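PDB 3OTX: adenosine kinase, putative from Trypanosoma brucei, which probably phosphorylates adenosine and related nucleosides to their monophosphates at the expense of ATP, with magnesium as cofactor, in the purine salvage pathway. Local coordinates for residues C184-A187 and R188-G192; V156-A159 and M160-R164; E230-M234 and M235-T239; A302-G305 and G306-S309. The protein carries 1 engineered substitution. All blocks are in the same frame, centred on the assembly; numbering follows the deposited sequence. Where two conformers were deposited one is given.

Interaction 1 of 4, residues C184-A187 and R188-G192; sequences CRKA and REVDG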
loop_
_atom_site.group_PDB
_atom_site.type_symbol
_atom_site.label_atom_id
_atom_site.label_comp_id
_atom_site.label_asym_id
_atom_site.label_seq_id
_atom_site.Cartn_x
_atom_site.Cartn_y
_atom_site.Cartn_z
ATOM N N CYS A 184 8.412 12.481 5.993
ATOM C CA CYS A 184 8.531 12.278 7.434
ATOM C C CYS A 184 8.749 13.587 8.185
ATOM O O CYS A 184 8.118 13.819 9.224
ATOM C CB CYS A 184 9.727 11.376 7.720
ATOM S SG CYS A 184 9.493 9.667 7.280
ATOM N N ARG A 185 9.650 14.421 7.672
ATOM C CA ARG A 185 9.900 15.723 8.263
ATOM C C ARG A 185 8.691 16.650 8.098
ATOM O O ARG A 185 8.376 17.412 9.020
ATOM C CB ARG A 185 11.169 16.325 7.669
ATOM C CG ARG A 185 12.433 15.557 8.104
ATOM C CD ARG A 185 13.735 16.258 7.628
ATOM N NE ARG A 185 13.723 16.598 6.203
ATOM C CZ ARG A 185 14.162 15.807 5.219
ATOM N NH1 ARG A 185 14.705 14.614 5.486
ATOM N NH2 ARG A 185 14.069 16.214 3.954
ATOM N N LYS A 186 8.020 16.608 6.943
ATOM C CA LYS A 186 6.835 17.449 6.766
ATOM C C LYS A 186 5.722 17.093 7.752
ATOM O O LYS A 186 5.051 17.982 8.296
ATOM C CB LYS A 186 6.333 17.325 5.328
ATOM C CG LYS A 186 5.125 18.175 5.036
ATOM C CD LYS A 186 5.436 19.690 5.107
ATOM C CE LYS A 186 6.454 20.148 4.038
ATOM N NZ LYS A 186 6.682 21.637 4.028
ATOM N N ALA A 187 5.512 15.794 7.980
ATOM C CA ALA A 187 4.486 15.364 8.937
ATOM C C ALA A 187 4.750 15.981 10.316
ATOM O O ALA A 187 3.815 16.411 11.005
ATOM C CB ALA A 187 4.463 13.864 9.047
ATOM N N ARG A 188 6.024 16.079 10.723
ATOM C CA ARG A 188 6.338 16.740 12.003
ATOM C C ARG A 188 6.032 18.239 11.955
ATOM O O ARG A 188 5.424 18.775 12.879
ATOM C CB ARG A 188 7.797 16.500 12.409
ATOM C CG ARG A 188 8.114 15.012 12.621
ATOM C CD ARG A 188 7.559 14.533 13.958
ATOM N NE ARG A 188 7.855 13.121 14.179
ATOM C CZ ARG A 188 9.034 12.635 14.575
ATOM N NH1 ARG A 188 10.066 13.446 14.824
ATOM N NH2 ARG A 188 9.182 11.332 14.707
ATOM N N GLU A 189 6.432 18.883 10.858
ATOM C CA GLU A 189 6.198 20.305 10.650
ATOM C C GLU A 189 4.733 20.694 10.814
ATOM O O GLU A 189 4.431 21.712 11.418
ATOM C CB GLU A 189 6.719 20.762 9.270
ATOM C CG GLU A 189 6.498 22.290 8.981
ATOM C CD GLU A 189 6.877 22.680 7.538
ATOM O OE1 GLU A 189 7.393 21.840 6.774
ATOM O OE2 GLU A 189 6.722 23.858 7.186
ATOM N N VAL A 190 3.842 19.886 10.238
ATOM C CA VAL A 190 2.416 20.201 10.291
ATOM C C VAL A 190 1.660 19.538 11.454
ATOM O O VAL A 190 0.435 19.613 11.511
ATOM C CB VAL A 190 1.730 19.860 8.935
ATOM C CG1 VAL A 190 2.435 20.574 7.791
ATOM C CG2 VAL A 190 1.749 18.363 8.686
ATOM N N ASP A 191 2.377 18.929 12.404
ATOM C CA ASP A 191 1.744 18.208 13.520
ATOM C C ASP A 191 0.743 17.177 12.976
ATOM O O ASP A 191 -0.392 17.084 13.462
ATOM C CB ASP A 191 1.046 19.155 14.503
ATOM C CG ASP A 191 0.693 18.470 15.818
ATOM O OD1 ASP A 191 1.427 17.542 16.215
ATOM O OD2 ASP A 191 -0.307 18.854 16.449
ATOM N N GLY A 192 1.200 16.426 11.988
ATOM C CA GLY A 192 0.405 15.404 11.272
ATOM C C GLY A 192 0.821 14.033 11.752
ATOM O O GLY A 192 1.385 13.870 12.858
HETATM O O HOH W 1 8.258 24.273 4.909
#
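Lys186 runs alongside Glu189, the two chains pointing the same way, and their charged ends close a salt bridge in which NZ of Lys186 lies 2.8 Å from OE1 of Glu189. The ammonium comes from above the carboxylate plane, 36° out of it. A bend at chi2 (66°) brings Lys186 CD to 3.4 Å from Glu189 OE1, and a second bend at chi3 carries the chain on so that NZ reaches the carboxylate, whereas Glu189 is fully extended. A water accepts a weak bond from the ammonium and donates to Glu189 OE2, 2.8 Å away, closing a small ring. Lys186 NZ has a second anionic partner in Asp161, so its charge is probably shared between two carboxylates.

One turn on, the helix ends. Val190 N still bonds Lys186 O, and Val190 CG2 packs 3.3 Å from that same oxygen. Asp191 then takes a positive phi (53°) as the C-prime residue of a Schellman motif: Gly192 N reaches back to Ala187 O (2.8 Å), and Asp191 N bonds Arg188 O (3.1 Å).

The Arg188 side chain leads away from the Lys186-Glu189 pair, and its NH2 bonds Thr256 OG1. Helix 177-189 is the crossover helix of the beta-alpha-beta unit from strand 165-169 to strand 193-197. Its Ala187 rests on Phe166 of the first strand and Phe194 of the second, and Val190 also packs on Phe166.

Interaction 2 of 4, residues V156-A159 and M160-R164; sequences VVRA and MDESR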
loop_
_atom_site.group_PDB
_atom_site.type_symbol
_atom_site.label_atom_id
_atom_site.label_comp_id
_atom_site.label_asym_id
_atom_site.label_seq_id
_atom_site.Cartn_x
_atom_site.Cartn_y
_atom_site.Cartn_z
ATOM N N VAL A 156 3.775 19.497 -5.361
ATOM C CA VAL A 156 4.056 18.517 -4.304
ATOM C C VAL A 156 4.198 19.184 -2.918
ATOM O O VAL A 156 3.646 18.712 -1.939
ATOM C CB VAL A 156 5.271 17.649 -4.659
ATOM C CG1 VAL A 156 5.672 16.676 -3.496
ATOM C CG2 VAL A 156 4.967 16.873 -5.966
ATOM N N VAL A 157 4.915 20.298 -2.855
ATOM C CA VAL A 157 5.086 20.974 -1.547
ATOM C C VAL A 157 3.741 21.526 -1.055
ATOM O O VAL A 157 3.419 21.443 0.138
ATOM C CB VAL A 157 6.174 22.053 -1.614
ATOM C CG1 VAL A 157 6.223 22.842 -0.302
ATOM C CG2 VAL A 157 7.535 21.404 -1.907
ATOM N N ARG A 158 2.946 22.056 -1.981
ATOM C CA ARG A 158 1.596 22.524 -1.664
ATOM C C ARG A 158 0.768 21.382 -1.118
ATOM O O ARG A 158 0.105 21.526 -0.087
ATOM C CB ARG A 158 0.942 23.103 -2.927
ATOM C CG ARG A 158 -0.552 23.412 -2.794
ATOM C CD ARG A 158 -1.143 23.713 -4.170
ATOM N NE ARG A 158 -2.574 24.007 -4.129
ATOM C CZ ARG A 158 -3.305 24.354 -5.189
ATOM N NH1 ARG A 158 -2.746 24.458 -6.389
ATOM N NH2 ARG A 158 -4.602 24.602 -5.049
ATOM N N ALA A 159 0.823 20.232 -1.772
ATOM C CA ALA A 159 0.072 19.069 -1.275
ATOM C C ALA A 159 0.521 18.608 0.097
ATOM O O ALA A 159 -0.314 18.279 0.962
ATOM C CB ALA A 159 0.149 17.912 -2.284
ATOM N N MET A 160 1.833 18.595 0.323
ATOM C CA MET A 160 2.330 18.231 1.637
ATOM C C MET A 160 1.899 19.276 2.685
ATOM O O MET A 160 1.460 18.904 3.772
ATOM C CB MET A 160 3.844 18.099 1.630
ATOM C CG MET A 160 4.350 16.864 0.890
ATOM S SD MET A 160 6.072 16.541 1.403
ATOM C CE MET A 160 6.374 15.018 0.488
ATOM N N ASP A 161 2.001 20.558 2.346
ATOM C CA ASP A 161 1.634 21.603 3.315
ATOM C C ASP A 161 0.177 21.546 3.735
ATOM O O ASP A 161 -0.139 21.894 4.857
ATOM C CB ASP A 161 1.960 23.014 2.822
ATOM C CG ASP A 161 3.458 23.295 2.810
ATOM O OD1 ASP A 161 4.201 22.626 3.576
ATOM O OD2 ASP A 161 3.893 24.163 2.045
ATOM N N GLU A 162 -0.698 21.090 2.829
ATOM C CA GLU A 162 -2.135 21.064 3.144
ATOM C C GLU A 162 -2.614 19.737 3.778
ATOM O O GLU A 162 -3.738 19.649 4.296
ATOM C CB GLU A 162 -2.962 21.431 1.902
ATOM C CG GLU A 162 -2.944 20.360 0.848
ATOM C CD GLU A 162 -3.423 20.821 -0.521
ATOM O OE1 GLU A 162 -3.804 22.003 -0.695
ATOM O OE2 GLU A 162 -3.396 19.977 -1.436
ATOM N N SER A 163 -1.761 18.709 3.737
ATOM C CA SER A 163 -2.115 17.367 4.245
ATOM C C SER A 163 -1.781 17.226 5.718
ATOM O O SER A 163 -0.873 17.916 6.244
ATOM C CB SER A 163 -1.373 16.276 3.438
ATOM O OG SER A 163 -1.751 16.353 2.071
ATOM N N ARG A 164 -2.501 16.333 6.393
ATOM C CA ARG A 164 -2.223 16.066 7.818
ATOM C C ARG A 164 -1.946 14.594 8.094
ATOM O O ARG A 164 -1.469 14.251 9.167
ATOM C CB ARG A 164 -3.341 16.585 8.732
ATOM C CG ARG A 164 -3.507 18.078 8.686
ATOM C CD ARG A 164 -2.258 18.780 9.241
ATOM N NE ARG A 164 -2.412 20.230 9.251
ATOM C CZ ARG A 164 -2.039 21.038 8.249
ATOM N NH1 ARG A 164 -1.469 20.539 7.136
ATOM N NH2 ARG A 164 -2.241 22.349 8.384
#
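Ser163 and Ala159 make the tight end of this contact: the Ser163 hydroxyl donates to Ala159 O across 2.6 Å, tilted 32° from the carbonyl plane. With OG beside its own backbone N (chi1 -61°), the serine turns back onto the last turn of the helix. The same oxygen also receives weak backbone bonds from Ser163 N and Glu162 N, so the hydroxyl supplies the shortest of its three bonds where the helical pattern is failing. On the buried side Met160 CG lies 3.5 Å from Val156 O; the extended chain then leads away from the helix, against Gln182 and Ala183 of helix 177-189 and Met151 of helix 148-151, with CE 4.4 Å from Val156 CG1. Tyr11 of strand 10-13 meets Val156, Met160 and Ser163 alike.

The more exposed side is held less closely. Arg158 and Glu162 pass at a slant, their guanidinium and carboxylate planes 66° apart, and Arg158 NE stays 4.2 Å from Glu162 OE1, beyond a salt bridge. Glu162 instead pairs through OE2 with Arg9. Asp161 lies beside Val157, with OD2 3.6 Å from Val157 CG1, its OD1 being the one in the salt bridge to Lys186.

Past the helix, Arg164 curls back, and its NH1 donates to Asp161 O at 3.0 Å and Ser163 O at 2.8 Å, from above both carbonyl planes. Both oxygens lie in the guanidinium plane, which should limit its rotation. The arrangement is the C-terminal end of a helix, where a serine hydroxyl and an arginine take up carbonyls as the backbone bonding weakens, at the passage from helix 154-162 into strand 165-169 of this PfkB-family kinase.

Interaction 3 of 4, residues E230-M234 and M235-T239; sequences EFANM and MKWDT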
loop_
_atom_site.group_PDB
_atom_site.type_symbol
_atom_site.label_atom_id
_atom_site.label_comp_id
_atom_site.label_asym_id
_atom_site.label_seq_id
_atom_site.Cartn_x
_atom_site.Cartn_y
_atom_site.Cartn_z
ATOM N N GLU A 230 8.278 -11.431 9.321
ATOM C CA GLU A 230 9.527 -11.067 8.646
ATOM C C GLU A 230 10.211 -9.914 9.377
ATOM O O GLU A 230 11.440 -9.887 9.462
ATOM C CB GLU A 230 9.307 -10.742 7.177
ATOM C CG GLU A 230 10.577 -10.800 6.340
ATOM C CD GLU A 230 11.107 -12.216 6.201
ATOM O OE1 GLU A 230 10.357 -13.093 5.699
ATOM O OE2 GLU A 230 12.265 -12.442 6.592
ATOM N N PHE A 231 9.406 -8.981 9.889
ATOM C CA PHE A 231 9.884 -7.854 10.706
ATOM C C PHE A 231 10.546 -8.363 11.983
ATOM O O PHE A 231 11.640 -7.909 12.341
ATOM C CB PHE A 231 8.717 -6.911 11.033
ATOM C CG PHE A 231 9.152 -5.581 11.599
ATOM C CD1 PHE A 231 9.390 -4.502 10.761
ATOM C CD2 PHE A 231 9.358 -5.434 12.976
ATOM C CE1 PHE A 231 9.800 -3.261 11.278
ATOM C CE2 PHE A 231 9.763 -4.198 13.503
ATOM C CZ PHE A 231 9.983 -3.117 12.654
ATOM N N ALA A 232 9.904 -9.320 12.656
ATOM C CA ALA A 232 10.533 -10.020 13.785
ATOM C C ALA A 232 11.877 -10.625 13.403
ATOM O O ALA A 232 12.845 -10.454 14.145
ATOM C CB ALA A 232 9.597 -11.085 14.378
ATOM N N ASN A 233 11.957 -11.297 12.248
ATOM C CA ASN A 233 13.208 -11.909 11.763
ATOM C C ASN A 233 14.301 -10.849 11.554
ATOM O O ASN A 233 15.458 -11.041 11.960
ATOM C CB ASN A 233 12.979 -12.684 10.452
ATOM C CG ASN A 233 12.142 -13.953 10.636
ATOM O OD1 ASN A 233 11.878 -14.392 11.754
ATOM N ND2 ASN A 233 11.728 -14.550 9.520
ATOM N N MET A 234 13.921 -9.741 10.912
ATOM C CA MET A 234 14.809 -8.604 10.673
ATOM C C MET A 234 15.357 -8.048 11.988
ATOM O O MET A 234 16.547 -7.747 12.104
ATOM C CB MET A 234 14.049 -7.508 9.926
ATOM C CG MET A 234 14.904 -6.311 9.586
ATOM S SD MET A 234 13.966 -4.943 8.988
ATOM C CE MET A 234 13.157 -4.389 10.502
ATOM N N MET A 235 14.482 -7.940 12.978
ATOM C CA MET A 235 14.846 -7.416 14.288
ATOM C C MET A 235 15.619 -8.407 15.165
ATOM O O MET A 235 16.156 -8.031 16.214
ATOM C CB MET A 235 13.582 -6.972 15.027
ATOM C CG MET A 235 12.890 -5.743 14.475
ATOM S SD MET A 235 14.018 -4.330 14.295
ATOM C CE MET A 235 14.421 -3.973 16.018
ATOM N N LYS A 236 15.675 -9.666 14.732
ATOM C CA LYS A 236 16.238 -10.794 15.481
ATOM C C LYS A 236 15.438 -11.135 16.735
ATOM O O LYS A 236 15.953 -11.748 17.670
ATOM C CB LYS A 236 17.754 -10.651 15.729
ATOM C CG LYS A 236 18.524 -10.474 14.420
ATOM C CD LYS A 236 19.908 -11.090 14.430
ATOM C CE LYS A 236 20.454 -11.172 13.011
ATOM N NZ LYS A 236 21.863 -11.662 12.993
ATOM N N TRP A 237 14.158 -10.762 16.721
ATOM C CA TRP A 237 13.239 -11.131 17.783
ATOM C C TRP A 237 12.817 -12.588 17.660
ATOM O O TRP A 237 12.253 -13.010 16.625
ATOM C CB TRP A 237 11.972 -10.279 17.767
ATOM C CG TRP A 237 12.161 -8.811 18.039
ATOM C CD1 TRP A 237 13.196 -8.210 18.728
ATOM C CD2 TRP A 237 11.261 -7.770 17.681
ATOM N NE1 TRP A 237 12.986 -6.854 18.780
ATOM C CE2 TRP A 237 11.806 -6.556 18.149
ATOM C CE3 TRP A 237 10.047 -7.740 16.980
ATOM C CZ2 TRP A 237 11.181 -5.321 17.928
ATOM C CZ3 TRP A 237 9.426 -6.519 16.770
ATOM C CH2 TRP A 237 9.992 -5.323 17.241
ATOM N N ASP A 238 13.006 -13.321 18.746
ATOM C CA ASP A 238 12.712 -14.742 18.770
ATOM C C ASP A 238 11.238 -15.012 19.105
ATOM O O ASP A 238 10.913 -15.540 20.180
ATOM C CB ASP A 238 13.651 -15.471 19.743
ATOM C CG ASP A 238 13.602 -16.985 19.583
ATOM O OD1 ASP A 238 13.261 -17.462 18.472
ATOM O OD2 ASP A 238 13.905 -17.695 20.573
ATOM N N THR A 239 10.352 -14.665 18.166
ATOM C CA THR A 239 8.916 -14.836 18.372
ATOM C C THR A 239 8.192 -14.813 17.042
ATOM O O THR A 239 8.540 -14.030 16.153
ATOM C CB THR A 239 8.333 -13.777 19.369
ATOM O OG1 THR A 239 6.930 -14.003 19.569
ATOM C CG2 THR A 239 8.551 -12.345 18.872
HETATM O O HOH W 2 11.917 -14.082 14.430
#
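Met235 meets Phe231 one turn back along the helix, the two side chains running side by side. Its N keeps the helical bond to Phe231 O, 2.9 Å, and its CG lies 3.6 Å from Phe231 CE2. A bend at chi2 (-53°) leaves SD 4.9 Å from the centroid of the Phe231 ring, obliquely placed, in a Met-aromatic contact; Met234 CE lies over one face of that ring, toward its rim, and also touches Met235 SD. Phe231 packs outward on Leu211 and Leu215, about 9 Å, side chain to side chain, from the ADP-binding Asn224.

Lys236 breaks the helix with a positive phi of 66°, and its N bonds Asn233 O at 3.1 Å from well above the carbonyl plane. At Trp237 the chain turns back: its N donates to Ala232 O, 2.9 Å away. The indole lies beside Phe231, with CH2 3.9 Å from Phe231 CE2 and CZ3 at the edge of the phenyl ring. The two ring planes are inclined at 58°, an oblique pair. Met235 CB sits over the centre of the indole face, while Arg248 makes a cation-pi contact with the tryptophan.

Asp238 is the centre of an inverse gamma turn, which leads into Thr239. The Thr239 carbonyl O comes 3.6 Å from Ala232 CB, and its hydroxyl bonds the backbone N of Cys241, just before helix 242-251. The bonds of Lys236 N and Trp237 N into the last turn are those of a Schellman motif, here closing helix 225-235.

Interaction 4 of 4, residues A302-G305 and G306-S309; sequences AFMG and GFLS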
loop_
_atom_site.group_PDB
_atom_site.type_symbol
_atom_site.label_atom_id
_atom_site.label_comp_id
_atom_site.label_asym_id
_atom_site.label_seq_id
_atom_site.Cartn_x
_atom_site.Cartn_y
_atom_site.Cartn_z
ATOM N N ALA A 302 -6.864 -2.556 0.252
ATOM C CA ALA A 302 -8.259 -2.200 0.552
ATOM C C ALA A 302 -8.448 -1.983 2.052
ATOM O O ALA A 302 -9.121 -1.020 2.459
ATOM C CB ALA A 302 -9.215 -3.249 0.017
ATOM N N PHE A 303 -7.828 -2.844 2.867
ATOM C CA PHE A 303 -7.859 -2.614 4.327
ATOM C C PHE A 303 -7.298 -1.220 4.647
ATOM O O PHE A 303 -7.919 -0.446 5.399
ATOM C CB PHE A 303 -7.052 -3.681 5.097
ATOM C CG PHE A 303 -6.932 -3.366 6.571
ATOM C CD1 PHE A 303 -7.971 -3.687 7.435
ATOM C CD2 PHE A 303 -5.816 -2.709 7.050
ATOM C CE1 PHE A 303 -7.897 -3.375 8.777
ATOM C CE2 PHE A 303 -5.727 -2.372 8.403
ATOM C CZ PHE A 303 -6.785 -2.703 9.269
ATOM N N MET A 304 -6.125 -0.904 4.092
ATOM C CA MET A 304 -5.461 0.356 4.386
ATOM C C MET A 304 -6.306 1.551 3.919
ATOM O O MET A 304 -6.378 2.574 4.627
ATOM C CB MET A 304 -4.059 0.382 3.785
ATOM C CG MET A 304 -3.239 1.576 4.164
ATOM S SD MET A 304 -2.661 1.384 5.869
ATOM C CE MET A 304 -2.824 3.055 6.408
ATOM N N GLY A 305 -6.943 1.435 2.754
ATOM C CA GLY A 305 -7.854 2.505 2.318
ATOM C C GLY A 305 -8.981 2.802 3.294
ATOM O O GLY A 305 -9.268 3.978 3.578
ATOM N N GLY A 306 -9.616 1.749 3.833
ATOM C CA GLY A 306 -10.741 1.945 4.742
ATOM C C GLY A 306 -10.209 2.523 6.043
ATOM O O GLY A 306 -10.822 3.451 6.631
ATOM N N PHE A 307 -9.099 1.970 6.522
ATOM C CA PHE A 307 -8.441 2.482 7.731
ATOM C C PHE A 307 -8.195 3.994 7.632
ATOM O O PHE A 307 -8.569 4.749 8.551
ATOM C CB PHE A 307 -7.134 1.710 7.970
ATOM C CG PHE A 307 -6.443 2.042 9.298
ATOM C CD1 PHE A 307 -6.607 1.227 10.396
ATOM C CD2 PHE A 307 -5.638 3.200 9.410
ATOM C CE1 PHE A 307 -5.970 1.574 11.634
ATOM C CE2 PHE A 307 -4.985 3.534 10.624
ATOM C CZ PHE A 307 -5.169 2.709 11.740
ATOM N N LEU A 308 -7.620 4.449 6.518
ATOM C CA LEU A 308 -7.351 5.890 6.339
ATOM C C LEU A 308 -8.616 6.709 6.227
ATOM O O LEU A 308 -8.648 7.845 6.727
ATOM C CB LEU A 308 -6.531 6.108 5.077
ATOM C CG LEU A 308 -5.070 5.758 5.205
ATOM C CD1 LEU A 308 -4.385 5.787 3.804
ATOM C CD2 LEU A 308 -4.385 6.744 6.122
ATOM N N SER A 309 -9.649 6.168 5.565
ATOM C CA SER A 309 -10.915 6.912 5.433
ATOM C C SER A 309 -11.566 7.206 6.785
ATOM O O SER A 309 -12.197 8.252 6.953
ATOM C CB SER A 309 -11.893 6.207 4.493
ATOM O OG SER A 309 -12.527 5.101 5.129
#
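Met304 and Leu308 slant across each other one turn apart, the thioether methyl CE lying 3.7 Å from Leu308 CG. A bend at chi2 (75°) and an unusual chi3 of -142° swing that methyl forward along the helix, and it also comes 4.1 Å from Phe307 CD2. Phe307 thus has contacts at both ortho carbons, since Phe303 CZ approaches its CD1 at 4.1 Å. The two phenylalanines run side by side, CG anti to the backbone N in each, and their rings meet obliquely.

Beneath the side chains the helix is regular. Phe307 N bonds Phe303 O at 2.9 Å, and Leu308 N bonds Met304 O at the same length. The Ser309 hydroxyl folds back to donate to Gly306 O, 2.8 Å away.

This is helix 300-311, whose N-terminal end lies at the active site of the PfkB fold: its first residue, Gly300, binds ADP, and Asp301 binds adenosine and is the predicted proton acceptor. The Phe303 side chain stands about 4 Å from the bound bis(adenosine)-5'-pentaphosphate.

Outside this shell, strands of the large sheet support the apolar face. Met195 touches Met304, Phe307 and Leu308, while Val264 backs both phenylalanines. Helix 317-332 packs alongside as well: Thr327 bonds Ala302 O, and Cys320 and Cys321 also touch Phe307.

From the N terminus the four contacts follow in series, each within one continuous stretch, so none nests in or crosses another. Interaction 2 ends helix 154-162 before strand 165-169, and interaction 1 ends the next helix, 177-189, before strand 193-197. These two touch: Lys186 NZ bridges to Asp161 OD1 at 2.7 Å, and Val190 CG2 packs 3.6 Å from Ser163 O, joining the two helix ends. Interaction 3 ends helix 225-235, with its centre about 35 Å from that of interaction 2. Interaction 4 lies within helix 300-311 beside the bound inhibitor; its nearest atoms are about 8 Å from interaction 2 and about 11 Å from interaction 1.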